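Local coordinates for 2L protein (Yaba-like disease virus, PDB 3IT8) that probably binds host tumour necrosis factor, as a poxvirus protein that joins an MHC class I-like region to an immunoglobulin-like domain, at residues T199-V204 and S264-V269; V212-I217 and P279-F284; G224-V229 and A290-C295. All coordinates share one frame; numbering follows the deposited sequence.

Contact 1. Residues T199-V204 and S264-V269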
ATOM      1  N   THR D 199     -18.494 -48.619  -7.075  1.00 98.77           N
ATOM      2  CA  THR D 199     -17.290 -48.366  -6.287  1.00 96.73           C
ATOM      3  C   THR D 199     -16.180 -47.789  -7.172  1.00 90.96           C
ATOM      4  O   THR D 199     -15.911 -48.289  -8.268  1.00 82.55           O
ATOM      5  CB  THR D 199     -16.776 -49.668  -5.604  1.00101.02           C
ATOM      6  OG1 THR D 199     -16.203 -49.339  -4.338  1.00 68.14           O
ATOM      7  CG2 THR D 199     -15.703 -50.368  -6.453  1.00 68.14           C
ATOM      8  N   LEU D 200     -15.541 -46.725  -6.698  1.00 61.70           N
ATOM      9  CA  LEU D 200     -14.464 -46.106  -7.455  1.00 64.72           C
ATOM     10  C   LEU D 200     -13.130 -46.364  -6.781  1.00 61.40           C
ATOM     11  O   LEU D 200     -13.009 -46.272  -5.560  1.00 57.02           O
ATOM     12  CB  LEU D 200     -14.714 -44.608  -7.599  1.00 81.31           C
ATOM     13  CG  LEU D 200     -15.732 -44.318  -8.699  1.00 62.37           C
ATOM     14  CD1 LEU D 200     -16.180 -42.879  -8.647  1.00 62.37           C
ATOM     15  CD2 LEU D 200     -15.097 -44.641 -10.039  1.00 62.37           C
ATOM     16  N   GLU D 201     -12.132 -46.701  -7.585  1.00 67.42           N
ATOM     17  CA  GLU D 201     -10.816 -46.995  -7.064  1.00 63.67           C
ATOM     18  C   GLU D 201      -9.751 -46.204  -7.792  1.00 66.92           C
ATOM     19  O   GLU D 201      -9.511 -46.414  -8.985  1.00 67.70           O
ATOM     20  CB  GLU D 201     -10.529 -48.480  -7.216  1.00164.75           C
ATOM     21  CG  GLU D 201      -9.189 -48.893  -6.672  1.00123.30           C
ATOM     22  CD  GLU D 201      -8.897 -50.345  -6.951  1.00123.30           C
ATOM     23  OE1 GLU D 201      -9.721 -51.197  -6.556  1.00123.30           O
ATOM     24  OE2 GLU D 201      -7.848 -50.636  -7.567  1.00123.30           O
ATOM     25  N   CYS D 202      -9.107 -45.298  -7.061  1.00 64.96           N
ATOM     26  CA  CYS D 202      -8.043 -44.461  -7.602  1.00 65.24           C
ATOM     27  C   CYS D 202      -6.738 -45.138  -7.227  1.00 66.33           C
ATOM     28  O   CYS D 202      -6.485 -45.360  -6.054  1.00 65.03           O
ATOM     29  CB  CYS D 202      -8.106 -43.076  -6.961  1.00107.66           C
ATOM     30  SG  CYS D 202      -7.149 -41.772  -7.783  1.00 84.85           S
ATOM     31  N   THR D 203      -5.919 -45.500  -8.208  1.00 75.28           N
ATOM     32  CA  THR D 203      -4.651 -46.136  -7.885  1.00 64.64           C
ATOM     33  C   THR D 203      -3.498 -45.335  -8.465  1.00 78.13           C
ATOM     34  O   THR D 203      -3.451 -45.042  -9.666  1.00 70.93           O
ATOM     35  CB  THR D 203      -4.564 -47.570  -8.415  1.00116.52           C
ATOM     36  OG1 THR D 203      -3.742 -47.588  -9.583  1.00 65.67           O
ATOM     37  CG2 THR D 203      -5.941 -48.102  -8.755  1.00 65.67           C
ATOM     38  N   VAL D 204      -2.570 -44.984  -7.584  1.00 44.32           N
ATOM     39  CA  VAL D 204      -1.397 -44.203  -7.948  1.00 40.04           C
ATOM     40  C   VAL D 204      -0.186 -45.134  -7.894  1.00 48.88           C
ATOM     41  O   VAL D 204       0.119 -45.703  -6.858  1.00 49.99           O
ATOM     42  CB  VAL D 204      -1.232 -43.011  -6.968  1.00 51.11           C
ATOM     43  CG1 VAL D 204      -0.169 -42.047  -7.484  1.00 35.64           C
ATOM     44  CG2 VAL D 204      -2.569 -42.303  -6.796  1.00 35.64           C
ATOM     45  N   SER D 264       3.476 -47.055  -3.811  1.00 52.31           N
ATOM     46  CA  SER D 264       2.224 -47.169  -4.551  1.00 50.26           C
ATOM     47  C   SER D 264       1.044 -47.031  -3.603  1.00 56.45           C
ATOM     48  O   SER D 264       1.133 -47.385  -2.428  1.00 54.82           O
ATOM     49  CB  SER D 264       2.144 -48.505  -5.295  1.00 80.07           C
ATOM     50  OG  SER D 264       2.971 -48.496  -6.443  1.00 56.45           O
ATOM     51  N   LEU D 265      -0.065 -46.515  -4.123  1.00 52.81           N
ATOM     52  CA  LEU D 265      -1.261 -46.294  -3.324  1.00 51.71           C
ATOM     53  C   LEU D 265      -2.544 -46.728  -4.022  1.00 63.22           C
ATOM     54  O   LEU D 265      -2.646 -46.694  -5.256  1.00 58.32           O
ATOM     55  CB  LEU D 265      -1.358 -44.811  -2.992  1.00 97.10           C
ATOM     56  CG  LEU D 265      -2.769 -44.271  -2.771  1.00 55.21           C
ATOM     57  CD1 LEU D 265      -3.254 -44.666  -1.388  1.00 55.21           C
ATOM     58  CD2 LEU D 265      -2.770 -42.771  -2.931  1.00 55.21           C
ATOM     59  N   THR D 266      -3.526 -47.121  -3.218  1.00 56.00           N
ATOM     60  CA  THR D 266      -4.823 -47.535  -3.734  1.00 49.06           C
ATOM     61  C   THR D 266      -5.908 -46.944  -2.864  1.00 64.25           C
ATOM     62  O   THR D 266      -6.021 -47.316  -1.708  1.00 57.72           O
ATOM     63  CB  THR D 266      -4.979 -49.059  -3.716  1.00 88.46           C
ATOM     64  OG1 THR D 266      -4.149 -49.628  -4.731  1.00 56.87           O
ATOM     65  CG2 THR D 266      -6.420 -49.455  -3.973  1.00 56.87           C
ATOM     66  N   ASP D 267      -6.705 -46.029  -3.408  1.00 62.55           N
ATOM     67  CA  ASP D 267      -7.771 -45.413  -2.628  1.00 67.66           C
ATOM     68  C   ASP D 267      -9.137 -45.773  -3.187  1.00 71.75           C
ATOM     69  O   ASP D 267      -9.422 -45.527  -4.355  1.00 66.64           O
ATOM     70  CB  ASP D 267      -7.602 -43.896  -2.596  1.00102.93           C
ATOM     71  CG  ASP D 267      -8.472 -43.246  -1.545  1.00 80.52           C
ATOM     72  OD1 ASP D 267      -8.441 -43.709  -0.386  1.00 80.52           O
ATOM     73  OD2 ASP D 267      -9.182 -42.274  -1.860  1.00 80.52           O
ATOM     74  N   LEU D 268      -9.983 -46.348  -2.341  1.00 63.18           N
ATOM     75  CA  LEU D 268     -11.318 -46.777  -2.751  1.00 67.87           C
ATOM     76  C   LEU D 268     -12.419 -45.843  -2.241  1.00 70.44           C
ATOM     77  O   LEU D 268     -12.249 -45.175  -1.227  1.00 69.76           O
ATOM     78  CB  LEU D 268     -11.570 -48.197  -2.238  1.00124.35           C
ATOM     79  CG  LEU D 268     -12.635 -49.026  -2.953  1.00 83.30           C
ATOM     80  CD1 LEU D 268     -12.170 -49.294  -4.377  1.00 83.30           C
ATOM     81  CD2 LEU D 268     -12.867 -50.331  -2.215  1.00 83.30           C
ATOM     82  N   VAL D 269     -13.549 -45.801  -2.944  1.00 79.16           N
ATOM     83  CA  VAL D 269     -14.662 -44.942  -2.550  1.00 77.67           C
ATOM     84  C   VAL D 269     -16.015 -45.576  -2.839  1.00 79.93           C
ATOM     85  O   VAL D 269     -16.240 -46.133  -3.918  1.00 75.53           O
ATOM     86  CB  VAL D 269     -14.596 -43.579  -3.268  1.00142.19           C
ATOM     87  CG1 VAL D 269     -15.867 -42.783  -3.024  1.00 97.62           C
ATOM     88  CG2 VAL D 269     -13.419 -42.801  -2.755  1.00 97.62           C
TER
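Two neighbouring antiparallel strands of the immunoglobulin-like domain, T199-V204 and S264-V269, meet here in the places that strands B and E hold in the classical fold. Their axes run at 164° to each other. L200 with V269, C202 with D267 and V204 with L265 are hydrogen-bonded pairs, each closed by two N-H...O=C bonds; E201 with L268 and T203 with T266 are the non-hydrogen-bonded pairs between them. One bond of the central pair joins D267 N to C202 O at 2.7 Å.

At the V269 end a second donor joins the pattern. V269 O accepts from L200 N at 2.9 Å and also from the hydroxyl T199 OG1 at 3.2 Å, which sits above the carbonyl plane, 54° out of it. On the face carrying E201 and L268, the glutamate stem is straight: CG trans to the backbone nitrogen (chi1 -179°) lays the chain across two neighbours. L268 CD1 reaches E201 CB at 3.4 Å, while T266 CG2 lies 3.9 Å from E201 CG, so methyl groups flank the aliphatic part of a charged residue. On the other face V204 CG2 touches L265 CD2 at 3.9 Å.

That second face is the inner one. C202 SG is disulfide-bonded to C281, and D267 OD2 accepts a hydrogen bond from W216 NE1, both partners belonging to the opposing sheet of strands 213-218 and 279-284. Strand 185-189 lies beyond 198-207, and the short strand 254-255 lies beyond 263-271.

Contact 2. Residues V212-I217 and P279-F284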
ATOM      1  N   VAL D 212       1.270 -38.706  -0.223  1.00 41.92           N
ATOM      2  CA  VAL D 212       0.308 -38.523  -1.294  1.00 44.24           C
ATOM      3  C   VAL D 212      -1.028 -38.311  -0.650  1.00 51.58           C
ATOM      4  O   VAL D 212      -1.343 -38.925   0.363  1.00 43.32           O
ATOM      5  CB  VAL D 212       0.215 -39.756  -2.220  1.00 61.17           C
ATOM      6  CG1 VAL D 212      -1.087 -39.735  -2.985  1.00 39.56           C
ATOM      7  CG2 VAL D 212       1.349 -39.733  -3.206  1.00 39.56           C
ATOM      8  N   ILE D 213      -1.804 -37.410  -1.224  1.00 53.17           N
ATOM      9  CA  ILE D 213      -3.127 -37.155  -0.710  1.00 47.22           C
ATOM     10  C   ILE D 213      -4.080 -37.170  -1.873  1.00 53.98           C
ATOM     11  O   ILE D 213      -3.756 -36.737  -2.979  1.00 54.75           O
ATOM     12  CB  ILE D 213      -3.214 -35.826   0.045  1.00 74.08           C
ATOM     13  CG1 ILE D 213      -2.381 -35.920   1.325  1.00 50.52           C
ATOM     14  CG2 ILE D 213      -4.659 -35.531   0.397  1.00 50.52           C
ATOM     15  CD1 ILE D 213      -2.369 -34.667   2.153  1.00 50.52           C
ATOM     16  N   THR D 214      -5.268 -37.673  -1.600  1.00 36.67           N
ATOM     17  CA  THR D 214      -6.275 -37.824  -2.609  1.00 44.95           C
ATOM     18  C   THR D 214      -7.587 -37.169  -2.195  1.00 53.93           C
ATOM     19  O   THR D 214      -8.019 -37.282  -1.037  1.00 53.17           O
ATOM     20  CB  THR D 214      -6.478 -39.325  -2.862  1.00 57.60           C
ATOM     21  OG1 THR D 214      -6.621 -39.552  -4.254  1.00 45.28           O
ATOM     22  CG2 THR D 214      -7.707 -39.841  -2.151  1.00 45.28           C
ATOM     23  N   LYS D 215      -8.207 -36.477  -3.149  1.00 46.27           N
ATOM     24  CA  LYS D 215      -9.497 -35.818  -2.927  1.00 49.47           C
ATOM     25  C   LYS D 215     -10.518 -36.263  -3.962  1.00 52.17           C
ATOM     26  O   LYS D 215     -10.247 -36.256  -5.162  1.00 52.48           O
ATOM     27  CB  LYS D 215      -9.367 -34.289  -2.998  1.00 57.52           C
ATOM     28  CG  LYS D 215      -8.667 -33.669  -1.823  1.00 48.53           C
ATOM     29  CD  LYS D 215      -8.776 -32.164  -1.823  1.00 48.53           C
ATOM     30  CE  LYS D 215      -8.231 -31.614  -0.512  1.00 48.53           C
ATOM     31  NZ  LYS D 215      -8.597 -30.184  -0.281  1.00 48.53           N
ATOM     32  N   TRP D 216     -11.688 -36.662  -3.484  1.00 49.52           N
ATOM     33  CA  TRP D 216     -12.773 -37.070  -4.369  1.00 49.58           C
ATOM     34  C   TRP D 216     -13.777 -35.929  -4.479  1.00 51.53           C
ATOM     35  O   TRP D 216     -14.400 -35.535  -3.489  1.00 51.72           O
ATOM     36  CB  TRP D 216     -13.464 -38.333  -3.849  1.00 78.20           C
ATOM     37  CG  TRP D 216     -12.600 -39.533  -3.950  1.00 58.12           C
ATOM     38  CD1 TRP D 216     -11.741 -39.997  -3.006  1.00 58.12           C
ATOM     39  CD2 TRP D 216     -12.456 -40.395  -5.088  1.00 58.12           C
ATOM     40  NE1 TRP D 216     -11.066 -41.097  -3.479  1.00 58.12           N
ATOM     41  CE2 TRP D 216     -11.486 -41.363  -4.756  1.00 58.12           C
ATOM     42  CE3 TRP D 216     -13.051 -40.441  -6.354  1.00 58.12           C
ATOM     43  CZ2 TRP D 216     -11.095 -42.374  -5.648  1.00 58.12           C
ATOM     44  CZ3 TRP D 216     -12.661 -41.446  -7.241  1.00 58.12           C
ATOM     45  CH2 TRP D 216     -11.692 -42.398  -6.882  1.00 58.12           C
ATOM     46  N   ILE D 217     -13.923 -35.402  -5.691  1.00 58.29           N
ATOM     47  CA  ILE D 217     -14.829 -34.287  -5.940  1.00 59.66           C
ATOM     48  C   ILE D 217     -15.812 -34.581  -7.068  1.00 61.48           C
ATOM     49  O   ILE D 217     -15.420 -35.081  -8.124  1.00 58.28           O
ATOM     50  CB  ILE D 217     -14.027 -33.037  -6.304  1.00 58.26           C
ATOM     51  CG1 ILE D 217     -13.010 -32.734  -5.199  1.00 35.94           C
ATOM     52  CG2 ILE D 217     -14.951 -31.878  -6.502  1.00 35.94           C
ATOM     53  CD1 ILE D 217     -12.065 -31.620  -5.530  1.00 35.94           C
ATOM     54  N   PRO D 279     -17.880 -38.811  -8.415  1.00 65.84           N
ATOM     55  CA  PRO D 279     -16.606 -38.166  -8.123  1.00 65.83           C
ATOM     56  C   PRO D 279     -15.522 -38.449  -9.145  1.00 62.45           C
ATOM     57  O   PRO D 279     -15.572 -39.434  -9.891  1.00 62.33           O
ATOM     58  CB  PRO D 279     -16.256 -38.719  -6.748  1.00168.01           C
ATOM     59  CG  PRO D 279     -16.768 -40.106  -6.833  1.00138.57           C
ATOM     60  CD  PRO D 279     -18.131 -39.902  -7.458  1.00 69.05           C
ATOM     61  N   VAL D 280     -14.560 -37.538  -9.167  1.00 56.21           N
ATOM     62  CA  VAL D 280     -13.396 -37.616 -10.018  1.00 58.59           C
ATOM     63  C   VAL D 280     -12.248 -37.639  -8.997  1.00 56.59           C
ATOM     64  O   VAL D 280     -12.364 -37.078  -7.904  1.00 46.95           O
ATOM     65  CB  VAL D 280     -13.309 -36.385 -10.920  1.00 88.31           C
ATOM     66  CG1 VAL D 280     -13.193 -35.128 -10.089  1.00 60.39           C
ATOM     67  CG2 VAL D 280     -12.138 -36.519 -11.825  1.00 60.39           C
ATOM     68  N   CYS D 281     -11.151 -38.303  -9.320  1.00 64.37           N
ATOM     69  CA  CYS D 281     -10.056 -38.385  -8.372  1.00 60.25           C
ATOM     70  C   CYS D 281      -9.013 -37.288  -8.577  1.00 57.89           C
ATOM     71  O   CYS D 281      -8.456 -37.149  -9.668  1.00 58.63           O
ATOM     72  CB  CYS D 281      -9.386 -39.762  -8.472  1.00153.81           C
ATOM     73  SG  CYS D 281      -8.102 -40.063  -7.214  1.00100.92           S
ATOM     74  N   VAL D 282      -8.760 -36.500  -7.530  1.00 46.95           N
ATOM     75  CA  VAL D 282      -7.742 -35.452  -7.592  1.00 42.94           C
ATOM     76  C   VAL D 282      -6.560 -35.918  -6.747  1.00 53.34           C
ATOM     77  O   VAL D 282      -6.695 -36.129  -5.546  1.00 44.40           O
ATOM     78  CB  VAL D 282      -8.236 -34.111  -7.033  1.00 55.11           C
ATOM     79  CG1 VAL D 282      -7.212 -33.037  -7.338  1.00 36.89           C
ATOM     80  CG2 VAL D 282      -9.583 -33.743  -7.647  1.00 36.89           C
ATOM     81  N   VAL D 283      -5.406 -36.075  -7.388  1.00 41.14           N
ATOM     82  CA  VAL D 283      -4.189 -36.544  -6.729  1.00 32.88           C
ATOM     83  C   VAL D 283      -3.183 -35.449  -6.429  1.00 40.80           C
ATOM     84  O   VAL D 283      -2.728 -34.758  -7.341  1.00 41.39           O
ATOM     85  CB  VAL D 283      -3.503 -37.601  -7.599  1.00 58.27           C
ATOM     86  CG1 VAL D 283      -2.125 -37.915  -7.067  1.00 37.60           C
ATOM     87  CG2 VAL D 283      -4.364 -38.849  -7.644  1.00 37.60           C
ATOM     88  N   PHE D 284      -2.834 -35.298  -5.149  1.00 40.52           N
ATOM     89  CA  PHE D 284      -1.862 -34.290  -4.736  1.00 36.72           C
ATOM     90  C   PHE D 284      -0.529 -34.944  -4.425  1.00 44.55           C
ATOM     91  O   PHE D 284      -0.427 -35.774  -3.529  1.00 43.93           O
ATOM     92  CB  PHE D 284      -2.356 -33.539  -3.513  1.00 64.92           C
ATOM     93  CG  PHE D 284      -3.595 -32.751  -3.759  1.00 39.69           C
ATOM     94  CD1 PHE D 284      -4.845 -33.332  -3.602  1.00 39.69           C
ATOM     95  CD2 PHE D 284      -3.518 -31.411  -4.144  1.00 39.69           C
ATOM     96  CE1 PHE D 284      -6.006 -32.589  -3.823  1.00 39.69           C
ATOM     97  CE2 PHE D 284      -4.678 -30.653  -4.370  1.00 39.69           C
ATOM     98  CZ  PHE D 284      -5.923 -31.245  -4.208  1.00 39.69           C
TER
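K215 passes the ring of F284 at one corner, one strand across. Its CB lies in the plane of that ring, at the edge, 3.9 Å from F284 CE1. CG comes closer, 3.5 Å from F284 CE1, and CD closer still, 3.4 Å from the same carbon, approaching the ring obliquely. CE then draws off to 4.1 Å from F284 CE1, and NZ goes on to a salt bridge with E236. The torsions account for this path: CG lies trans to the carbonyl carbon (chi1 -72°), and the chain beyond it is extended, so the methylenes pass CE1 obliquely before the ammonium leaves it. F284 presents another part of its edge to I213 O, and it also meets Y228 edge to face.

The backbones beneath are antiparallel strands, with I213 and F284, K215 and V282, and I217 and V280 as hydrogen-bonded pairs, each with two bonds. Their position corresponds to strands C and F of an immunoglobulin domain, and the face with W216 and C281 carries the family's hallmark: a tryptophan packed on the intersheet disulfide, here C281 to C202. C281 CB stands over one face of the indole, 4.0 Å from the centroid of the W216 six-membered ring and 19° off its normal. C281 SG lies over the same ring, 4.4 Å from that W216 centroid, a sulfur-aromatic contact. P279, though poorly ordered, comes to the indole edge, its CB 3.7 Å from W216 CE3. The indole N-H, at NE1, is hydrogen-bonded to D267 OD2 of the facing sheet. On the face shared with K215, I217 CD1 touches V282 CG2 at 3.9 Å.

Contact 3. Residues G224-V229 and A290-C295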
ATOM      1  N   GLY D 224     -16.845 -28.503 -16.659  1.00 67.54           N
ATOM      2  CA  GLY D 224     -16.266 -28.809 -17.958  1.00 67.54           C
ATOM      3  C   GLY D 224     -14.754 -28.876 -18.085  1.00 67.54           C
ATOM      4  O   GLY D 224     -14.250 -29.640 -18.907  1.00 67.54           O
ATOM      5  N   GLU D 225     -14.022 -28.081 -17.306  1.00 79.95           N
ATOM      6  CA  GLU D 225     -12.563 -28.099 -17.370  1.00 79.95           C
ATOM      7  C   GLU D 225     -12.021 -28.897 -16.196  1.00 79.95           C
ATOM      8  O   GLU D 225     -12.222 -28.520 -15.035  1.00 79.95           O
ATOM      9  CB  GLU D 225     -12.008 -26.677 -17.321  1.00102.85           C
ATOM     10  CG  GLU D 225     -10.530 -26.589 -17.642  1.00102.85           C
ATOM     11  CD  GLU D 225     -10.014 -25.162 -17.632  1.00102.85           C
ATOM     12  OE1 GLU D 225      -8.847 -24.958 -18.035  1.00102.85           O
ATOM     13  OE2 GLU D 225     -10.773 -24.250 -17.220  1.00102.85           O
ATOM     14  N   TYR D 226     -11.336 -29.999 -16.496  1.00 55.54           N
ATOM     15  CA  TYR D 226     -10.773 -30.853 -15.445  1.00 55.54           C
ATOM     16  C   TYR D 226      -9.365 -30.497 -14.953  1.00 55.54           C
ATOM     17  O   TYR D 226      -8.405 -31.241 -15.162  1.00 55.54           O
ATOM     18  CB  TYR D 226     -10.814 -32.311 -15.888  1.00 78.04           C
ATOM     19  CG  TYR D 226     -12.221 -32.838 -15.953  1.00 78.04           C
ATOM     20  CD1 TYR D 226     -12.962 -32.769 -17.132  1.00 78.04           C
ATOM     21  CD2 TYR D 226     -12.844 -33.335 -14.813  1.00 78.04           C
ATOM     22  CE1 TYR D 226     -14.298 -33.179 -17.167  1.00 78.04           C
ATOM     23  CE2 TYR D 226     -14.172 -33.742 -14.836  1.00 78.04           C
ATOM     24  CZ  TYR D 226     -14.895 -33.659 -16.011  1.00 78.04           C
ATOM     25  OH  TYR D 226     -16.221 -34.025 -16.021  1.00 78.04           O
ATOM     26  N   LYS D 227      -9.272 -29.337 -14.307  1.00 52.01           N
ATOM     27  CA  LYS D 227      -8.043 -28.816 -13.725  1.00 52.01           C
ATOM     28  C   LYS D 227      -8.437 -28.338 -12.336  1.00 52.01           C
ATOM     29  O   LYS D 227      -9.503 -27.751 -12.149  1.00 52.01           O
ATOM     30  CB  LYS D 227      -7.486 -27.644 -14.539  1.00 79.70           C
ATOM     31  CG  LYS D 227      -6.965 -28.023 -15.911  1.00 79.70           C
ATOM     32  CD  LYS D 227      -6.460 -26.790 -16.656  1.00 79.70           C
ATOM     33  CE  LYS D 227      -6.111 -27.096 -18.116  1.00 79.70           C
ATOM     34  NZ  LYS D 227      -5.785 -25.846 -18.870  1.00 79.70           N
ATOM     35  N   TYR D 228      -7.599 -28.628 -11.352  1.00 41.76           N
ATOM     36  CA  TYR D 228      -7.867 -28.196  -9.986  1.00 41.76           C
ATOM     37  C   TYR D 228      -7.252 -26.794  -9.841  1.00 41.76           C
ATOM     38  O   TYR D 228      -6.034 -26.648  -9.884  1.00 41.76           O
ATOM     39  CB  TYR D 228      -7.206 -29.164  -9.009  1.00 45.34           C
ATOM     40  CG  TYR D 228      -7.513 -28.882  -7.568  1.00 45.34           C
ATOM     41  CD1 TYR D 228      -8.663 -29.394  -6.972  1.00 45.34           C
ATOM     42  CD2 TYR D 228      -6.653 -28.097  -6.793  1.00 45.34           C
ATOM     43  CE1 TYR D 228      -8.955 -29.134  -5.621  1.00 45.34           C
ATOM     44  CE2 TYR D 228      -6.931 -27.825  -5.453  1.00 45.34           C
ATOM     45  CZ  TYR D 228      -8.081 -28.349  -4.869  1.00 45.34           C
ATOM     46  OH  TYR D 228      -8.345 -28.115  -3.536  1.00 45.34           O
ATOM     47  N   VAL D 229      -8.091 -25.770  -9.697  1.00 49.00           N
ATOM     48  CA  VAL D 229      -7.599 -24.400  -9.563  1.00 49.00           C
ATOM     49  C   VAL D 229      -7.191 -24.114  -8.117  1.00 49.00           C
ATOM     50  O   VAL D 229      -8.014 -24.212  -7.197  1.00 49.00           O
ATOM     51  CB  VAL D 229      -8.672 -23.393 -10.002  1.00 59.00           C
ATOM     52  CG1 VAL D 229      -8.118 -21.984  -9.943  1.00 59.00           C
ATOM     53  CG2 VAL D 229      -9.137 -23.725 -11.403  1.00 59.00           C
ATOM     54  N   ALA D 290      -1.131 -30.985  -8.646  1.00 68.31           N
ATOM     55  CA  ALA D 290      -2.469 -31.507  -8.393  1.00 66.53           C
ATOM     56  C   ALA D 290      -3.157 -31.824  -9.714  1.00 62.52           C
ATOM     57  O   ALA D 290      -3.547 -30.916 -10.449  1.00 59.93           O
ATOM     58  CB  ALA D 290      -3.287 -30.510  -7.609  1.00 35.92           C
ATOM     59  N   GLN D 291      -3.293 -33.114 -10.021  1.00 34.19           N
ATOM     60  CA  GLN D 291      -3.940 -33.548 -11.258  1.00 37.47           C
ATOM     61  C   GLN D 291      -5.276 -34.246 -11.037  1.00 39.64           C
ATOM     62  O   GLN D 291      -5.480 -34.924 -10.031  1.00 40.70           O
ATOM     63  CB  GLN D 291      -3.035 -34.471 -12.047  1.00 76.72           C
ATOM     64  CG  GLN D 291      -2.156 -33.750 -13.021  1.00 59.95           C
ATOM     65  CD  GLN D 291      -1.641 -34.680 -14.105  1.00 59.95           C
ATOM     66  OE1 GLN D 291      -2.420 -35.412 -14.729  1.00 59.95           O
ATOM     67  NE2 GLN D 291      -0.326 -34.658 -14.341  1.00 59.95           N
ATOM     68  N   VAL D 292      -6.189 -34.071 -11.992  1.00 53.33           N
ATOM     69  CA  VAL D 292      -7.507 -34.683 -11.898  1.00 50.48           C
ATOM     70  C   VAL D 292      -7.571 -35.915 -12.799  1.00 54.30           C
ATOM     71  O   VAL D 292      -6.999 -35.931 -13.894  1.00 56.56           O
ATOM     72  CB  VAL D 292      -8.601 -33.689 -12.303  1.00 67.95           C
ATOM     73  CG1 VAL D 292      -9.947 -34.188 -11.828  1.00 60.25           C
ATOM     74  CG2 VAL D 292      -8.303 -32.321 -11.718  1.00 60.25           C
ATOM     75  N   TYR D 293      -8.240 -36.961 -12.319  1.00 44.92           N
ATOM     76  CA  TYR D 293      -8.373 -38.214 -13.069  1.00 43.99           C
ATOM     77  C   TYR D 293      -9.809 -38.719 -13.017  1.00 45.45           C
ATOM     78  O   TYR D 293     -10.449 -38.701 -11.965  1.00 48.31           O
ATOM     79  CB  TYR D 293      -7.425 -39.268 -12.514  1.00 79.14           C
ATOM     80  CG  TYR D 293      -5.977 -38.853 -12.561  1.00 51.56           C
ATOM     81  CD1 TYR D 293      -5.382 -38.182 -11.487  1.00 51.56           C
ATOM     82  CD2 TYR D 293      -5.195 -39.121 -13.681  1.00 51.56           C
ATOM     83  CE1 TYR D 293      -4.028 -37.792 -11.530  1.00 51.56           C
ATOM     84  CE2 TYR D 293      -3.850 -38.735 -13.737  1.00 51.56           C
ATOM     85  CZ  TYR D 293      -3.274 -38.076 -12.658  1.00 51.56           C
ATOM     86  OH  TYR D 293      -1.948 -37.729 -12.700  1.00 51.56           O
ATOM     87  N   THR D 294     -10.304 -39.204 -14.150  1.00 39.52           N
ATOM     88  CA  THR D 294     -11.699 -39.641 -14.224  1.00 46.50           C
ATOM     89  C   THR D 294     -11.988 -41.099 -14.548  1.00 56.30           C
ATOM     90  O   THR D 294     -11.172 -41.990 -14.324  1.00 59.97           O
ATOM     91  CB  THR D 294     -12.455 -38.801 -15.272  1.00 65.63           C
ATOM     92  OG1 THR D 294     -11.796 -38.930 -16.538  1.00 53.78           O
ATOM     93  CG2 THR D 294     -12.486 -37.336 -14.877  1.00 53.78           C
ATOM     94  N   CYS D 295     -13.196 -41.281 -15.080  1.00 83.50           N
ATOM     95  CA  CYS D 295     -13.809 -42.535 -15.541  1.00 84.48           C
ATOM     96  C   CYS D 295     -14.091 -43.682 -14.581  1.00 84.51           C
ATOM     97  O   CYS D 295     -13.324 -43.977 -13.673  1.00 81.37           O
ATOM     98  CB  CYS D 295     -13.083 -43.078 -16.783  1.00126.28           C
ATOM     99  SG  CYS D 295     -11.313 -43.419 -16.600  1.00111.81           S
TER
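The shortest sound polar bond beside the Y226-V292 contact is a weak one, K227 N to E225 O at 3.1 Å, and it closes an inverse gamma turn centred on Y226, whose backbone angles are -88° and 67°. The turn brings both the carbonyl and the ring of Y226 to the strand that contains V292. V292 CG2 lies 3.6 Å from Y226 O and 3.8 Å from Y228 N, so one methyl covers the peptide groups on both sides of K227. The other branch, CG1, trans to the backbone nitrogen of V292 (chi1 -164°), is near the plane of the Y226 ring, at its edge, 4.2 Å from Y226 CD2. T294 continues the row: its CG2 lies 4.0 Å from Y226 CE2, the two side chains crossing at about a right angle.

Farther along, A290 CB comes within 4.2 Å of Y228 CD2. The Y228 ring also has aromatic partners outside the two segments: it stacks with Y234 and meets F284 edge to face. Both Y228 and A290 also touch L102, in the turn that joins strands 90-100 and 103-112 of the large sheet.

Charge is kept to the outer side of the loop. K227 NZ makes a weak salt bridge with E225 OE1 at 3.3 Å, and E225 OE2 pairs with a basic side chain of another protein chain. Across the contact no hydrogen bond forms, and the nearest CA atoms, of Y226 and V292, are 6.2 Å apart; the loop therefore rests on the strand through van der Waals contacts of methyl groups with rings and with backbone atoms of the loop, not as a further strand of the sheet.

How the contacts relate
All three contacts lie in the immunoglobulin-like domain, but in different layers. Contact 2 is the most buried, contact 1 is partly buried, and contact 3 lies at the surface. Contacts 1 and 2 each join neighbouring strands of one sheet, and the two sheets face each other, the centres of contacts 1 and 2 lying about 9 Å apart, linked covalently by C202 SG and C281 SG and through the indole of W216. The 290-295 side of contact 3 belongs to the same sheet as contact 2, where Y293 N bonds to C281 O; its 224-229 side is loop. Contacts 1 and 2 combine regular backbone hydrogen bonding with side-chain packing, whereas no hydrogen bond crosses contact 3.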